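Local coordinates for protein histidinol dehydrogenase (PDB 6AN0) that probably catalyses the last step of histidine biosynthesis, the two successive NAD-dependent oxidations of L-histidinol to L-histidine, as a zinc-dependent dimer, at residues 95-98 and 99-103; 422-425 and 426-430. One frame throughout, in Å; residues are numbered along the deposited sequence. Where two conformers were deposited one is given.

Both contacts are local, each running along a single helix, and each touches the second subunit, yet their centres lie 48 Å apart and their nearest atoms about 36 Å. Interaction 1 (residues 95-103) belongs to the globular body, where the side chain of I97 is about 9 Å from that of D364 and about 13 Å from a bound zinc ion. Interaction 2 (residues 422-430) lies 45 Å from the centre of the chain, on the helix that carries H423 to the zinc held by H266 and D364 of the second subunit. The first contact does not touch the metal, whereas the second supplies a ligand to one across the dimer.

Interaction 1. Residues 95-98 and 99-103; sequences SNIE and KFHAS. With EDO (1,2-ethanediol), chain C.
The imidazole of H101 folds back along its own helix onto I97, one turn earlier, and this is the tightly packed side of the contact. H101 ND1 donates to I97 O at 2.9 Å, with an N-H...O angle of 157°, and the oxygen lies only 6° out of the ring plane, so the bond runs in the plane at the ring's edge. The regular helical bond from H101 N uses the same acceptor, I97 O, at 3.0 Å; the two donors arrive from opposite faces of the carbonyl plane. With CG anti to the carbonyl carbon (chi1 -73°), the H101 ring is brought back beside I97, and the two side chains run next to each other in the same direction. Their closest approach is I97 CG2 to H101 ND1, 3.6 Å, and the methyl also lies 3.8 Å from H101 CE1. Helix 142-154 continues this packed face, with L145, M146 and I149 against I97 and L153 against H101.

The solvent side, at S95 and E98, is looser. E98 carries its extended chain away from the helix, and its OE2 accepts a weak bond, 3.4 Å, from O1 of an ethanediol that probably came from the crystallisation liquor. K99 and S103 belong instead to the dimer interface: K99 NZ donates to E112 O of the second subunit, and S103 packs on I111 of that subunit. S103 OG also bonds back to F100 O, three residues earlier, at 2.6 Å.

Because H101 ND1 is the donor to I97 O, it must carry a proton. This in-plane bond satisfies ND1 within its own helix and restricts the ring's rotation, while the backbone bond merely shares the acceptor; the ring is thereby kept beside I97, on the face turned to helix 142-154.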
loop_
_atom_site.group_PDB
_atom_site.type_symbol
_atom_site.label_atom_id
_atom_site.label_comp_id
_atom_site.label_asym_id
_atom_site.label_seq_id
_atom_site.Cartn_x
_atom_site.Cartn_y
_atom_site.Cartn_z
ATOM N N SER A 95 -4.998 7.507 -24.571
ATOM C CA SER A 95 -6.068 8.451 -24.276
ATOM C C SER A 95 -7.077 7.856 -23.302
ATOM O O SER A 95 -7.517 8.535 -22.365
ATOM C CB SER A 95 -6.749 8.891 -25.570
ATOM O OG SER A 95 -5.957 9.845 -26.256
ATOM N N ASN A 96 -7.448 6.589 -23.497
ATOM C CA ASN A 96 -8.429 5.954 -22.622
ATOM C C ASN A 96 -7.873 5.730 -21.228
ATOM O O ASN A 96 -8.570 5.959 -20.232
ATOM C CB ASN A 96 -8.884 4.626 -23.224
ATOM C CG ASN A 96 -9.772 4.816 -24.426
ATOM O OD1 ASN A 96 -10.345 5.882 -24.602
ATOM N ND2 ASN A 96 -9.888 3.787 -25.262
ATOM N N ILE A 97 -6.625 5.258 -21.140
ATOM C CA ILE A 97 -5.967 5.097 -19.848
ATOM C C ILE A 97 -5.858 6.441 -19.131
ATOM O O ILE A 97 -6.128 6.546 -17.923
ATOM C CB ILE A 97 -4.584 4.439 -20.050
ATOM C CG1 ILE A 97 -4.750 2.995 -20.541
ATOM C CG2 ILE A 97 -3.761 4.495 -18.753
ATOM C CD1 ILE A 97 -3.494 2.408 -21.217
ATOM N N GLU A 98 -5.465 7.489 -19.858
ATOM C CA GLU A 98 -5.337 8.800 -19.224
ATOM C C GLU A 98 -6.685 9.289 -18.716
ATOM O O GLU A 98 -6.789 9.812 -17.601
ATOM C CB GLU A 98 -4.742 9.816 -20.209
ATOM C CG GLU A 98 -4.433 11.164 -19.551
ATOM C CD GLU A 98 -3.759 12.152 -20.497
ATOM O OE1 GLU A 98 -3.748 11.898 -21.720
ATOM O OE2 GLU A 98 -3.237 13.179 -20.014
ATOM N N LYS A 99 -7.734 9.116 -19.521
ATOM C CA LYS A 99 -9.049 9.605 -19.123
ATOM C C LYS A 99 -9.536 8.912 -17.853
ATOM O O LYS A 99 -10.031 9.567 -16.923
ATOM C CB LYS A 99 -10.031 9.414 -20.277
ATOM C CG LYS A 99 -11.376 10.064 -20.063
ATOM C CD LYS A 99 -12.203 10.090 -21.348
ATOM C CE LYS A 99 -13.599 10.634 -21.074
ATOM N NZ LYS A 99 -14.477 10.536 -22.277
ATOM N N PHE A 100 -9.389 7.587 -17.782
ATOM C CA PHE A 100 -9.896 6.865 -16.619
ATOM C C PHE A 100 -9.081 7.163 -15.365
ATOM O O PHE A 100 -9.648 7.314 -14.275
ATOM C CB PHE A 100 -9.909 5.351 -16.880
ATOM C CG PHE A 100 -10.448 4.542 -15.720
ATOM C CD1 PHE A 100 -11.768 4.693 -15.315
ATOM C CD2 PHE A 100 -9.643 3.632 -15.043
ATOM C CE1 PHE A 100 -12.294 3.956 -14.252
ATOM C CE2 PHE A 100 -10.159 2.877 -13.977
ATOM C CZ PHE A 100 -11.488 3.037 -13.582
ATOM N N HIS A 101 -7.751 7.249 -15.484
ATOM C CA HIS A 101 -6.960 7.514 -14.281
ATOM C C HIS A 101 -7.077 8.961 -13.832
ATOM O O HIS A 101 -6.981 9.241 -12.629
ATOM C CB HIS A 101 -5.498 7.131 -14.501
ATOM C CG HIS A 101 -5.296 5.654 -14.532
ATOM N ND1 HIS A 101 -5.575 4.893 -15.647
ATOM C CD2 HIS A 101 -4.933 4.786 -13.559
ATOM C CE1 HIS A 101 -5.356 3.617 -15.370
ATOM N NE2 HIS A 101 -4.972 3.525 -14.108
ATOM N N ALA A 102 -7.296 9.889 -14.765
ATOM C CA ALA A 102 -7.502 11.270 -14.350
ATOM C C ALA A 102 -8.764 11.412 -13.514
ATOM O O ALA A 102 -8.826 12.284 -12.639
ATOM C CB ALA A 102 -7.565 12.190 -15.572
ATOM N N SER A 103 -9.773 10.562 -13.755
ATOM C CA SER A 103 -11.039 10.649 -13.025
ATOM C C SER A 103 -10.881 10.249 -11.564
ATOM O O SER A 103 -11.766 10.532 -10.753
ATOM C CB SER A 103 -12.108 9.769 -13.690
ATOM O OG SER A 103 -11.879 8.377 -13.428
HETATM C C1 EDO C . 0.107 11.496 -20.027
HETATM O O1 EDO C . -0.181 12.314 -18.886
HETATM C C2 EDO C . 1.611 11.364 -20.221
HETATM O O2 EDO C . 2.173 12.581 -20.729
#

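Interaction 2. Residues 422-425 and 426-430; sequences AHKH and AVSVR. With ZN (zinc ion), chain B.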
loop_
_atom_site.group_PDB
_atom_site.type_symbol
_atom_site.label_atom_id
_atom_site.label_comp_id
_atom_site.label_asym_id
_atom_site.label_seq_id
_atom_site.Cartn_x
_atom_site.Cartn_y
_atom_site.Cartn_z
ATOM N N ALA A 422 3.332 15.314 29.203
ATOM C CA ALA A 422 3.645 16.367 28.240
ATOM C C ALA A 422 2.549 16.504 27.195
ATOM O O ALA A 422 2.283 17.618 26.722
ATOM C CB ALA A 422 4.990 16.110 27.561
ATOM N N HIS A 423 1.911 15.388 26.818
ATOM C CA HIS A 423 0.762 15.459 25.919
ATOM C C HIS A 423 -0.360 16.277 26.540
ATOM O O HIS A 423 -0.979 17.113 25.872
ATOM C CB HIS A 423 0.264 14.051 25.581
ATOM C CG HIS A 423 1.057 13.359 24.517
ATOM N ND1 HIS A 423 2.349 12.919 24.717
ATOM C CD2 HIS A 423 0.735 13.020 23.244
ATOM C CE1 HIS A 423 2.787 12.335 23.615
ATOM N NE2 HIS A 423 1.828 12.385 22.706
ATOM N N LYS A 424 -0.652 16.026 27.817
ATOM C CA LYS A 424 -1.657 16.813 28.527
ATOM C C LYS A 424 -1.245 18.279 28.621
ATOM O O LYS A 424 -2.071 19.179 28.433
ATOM C CB LYS A 424 -1.873 16.244 29.929
ATOM C CG LYS A 424 -2.665 17.163 30.844
ATOM C CD LYS A 424 -2.765 16.602 32.259
ATOM C CE LYS A 424 -3.346 17.633 33.215
ATOM N NZ LYS A 424 -3.614 17.040 34.562
ATOM N N HIS A 425 0.031 18.539 28.913
ATOM C CA HIS A 425 0.469 19.916 29.129
ATOM C C HIS A 425 0.413 20.741 27.845
ATOM O O HIS A 425 0.180 21.950 27.907
ATOM C CB HIS A 425 1.886 19.932 29.712
ATOM C CG HIS A 425 2.310 21.275 30.228
ATOM N ND1 HIS A 425 1.724 21.871 31.325
ATOM C CD2 HIS A 425 3.253 22.142 29.789
ATOM C CE1 HIS A 425 2.295 23.043 31.546
ATOM N NE2 HIS A 425 3.226 23.231 30.629
ATOM N N ALA A 426 0.621 20.111 26.682
ATOM C CA ALA A 426 0.556 20.848 25.421
ATOM C C ALA A 426 -0.838 21.417 25.174
ATOM O O ALA A 426 -0.977 22.473 24.541
ATOM C CB ALA A 426 0.974 19.943 24.259
ATOM N N VAL A 427 -1.876 20.727 25.654
ATOM C CA VAL A 427 -3.229 21.285 25.641
ATOM C C VAL A 427 -3.385 22.335 26.737
ATOM O O VAL A 427 -3.896 23.436 26.500
ATOM C CB VAL A 427 -4.273 20.159 25.798
ATOM C CG1 VAL A 427 -5.697 20.748 25.955
ATOM C CG2 VAL A 427 -4.212 19.187 24.636
ATOM N N SER A 428 -2.917 22.012 27.947
ATOM C CA SER A 428 -3.130 22.891 29.093
ATOM C C SER A 428 -2.607 24.303 28.842
ATOM O O SER A 428 -3.262 25.283 29.216
ATOM C CB SER A 428 -2.476 22.288 30.337
ATOM O OG SER A 428 -2.933 20.960 30.541
ATOM N N VAL A 429 -1.440 24.439 28.201
ATOM C CA VAL A 429 -0.895 25.783 28.002
ATOM C C VAL A 429 -1.767 26.609 27.058
ATOM O O VAL A 429 -1.883 27.830 27.225
ATOM C CB VAL A 429 0.566 25.727 27.520
ATOM C CG1 VAL A 429 1.437 25.096 28.589
ATOM C CG2 VAL A 429 0.691 24.986 26.179
ATOM N N ARG A 430 -2.401 25.978 26.070
ATOM C CA ARG A 430 -3.331 26.721 25.219
ATOM C C ARG A 430 -4.559 27.171 26.005
ATOM O O ARG A 430 -4.973 28.333 25.917
ATOM C CB ARG A 430 -3.753 25.880 24.010
ATOM C CG ARG A 430 -2.903 26.067 22.757
ATOM C CD ARG A 430 -1.870 24.969 22.645
ATOM N NE ARG A 430 -1.165 24.943 21.361
ATOM C CZ ARG A 430 -0.085 24.199 21.137
ATOM N NH1 ARG A 430 0.387 23.430 22.111
ATOM N NH2 ARG A 430 0.524 24.208 19.951
HETATM ZN ZN ZN B . 1.843 11.357 20.752
HETATM O O HOH W 1 -0.590 20.309 32.641
HETATM O O HOH W 2 2.018 10.721 18.625
HETATM O O HOH W 3 3.251 12.690 20.120
#
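Residues 422-425 and 426-430 form consecutive turns of helix 421-435, as the regular bonds from A426 N to A422 O and from V429 N to H425 O attest. K424 O accepts S428 N at 3.0 Å and, more weakly, V427 N.

The H425 and V429 side chains cross at about a right angle. V429 CG1 sits over one face of the imidazole, 3.7 Å from the centroid of the H425 ring and 28° off its normal, a CH-pi contact displaced toward the rim at NE2. H425 CG lies anti to the backbone N (chi1 -168°), which swings the ring along the helix toward V429. Water 1 lies in the ring plane at the edge, 3.1 Å from H425 ND1. In one of two conformers of S428, this water donates to S428 OG, which also bonds to E412.

On another side H423 NE2 binds the zinc at 2.2 Å, together with two waters and H266 and D364 of the second subunit. E265 of that subunit bonds to H423 ND1, while R430 pairs with D259 of the second subunit and also donates through R430 NH1 to A426 O at 2.9 Å.

H423 of one subunit thus joins H266 and D364 of the other, which places the zinc site at the interface, and the E265 bond to H423 ND1 holds the orientation of the liganding ring.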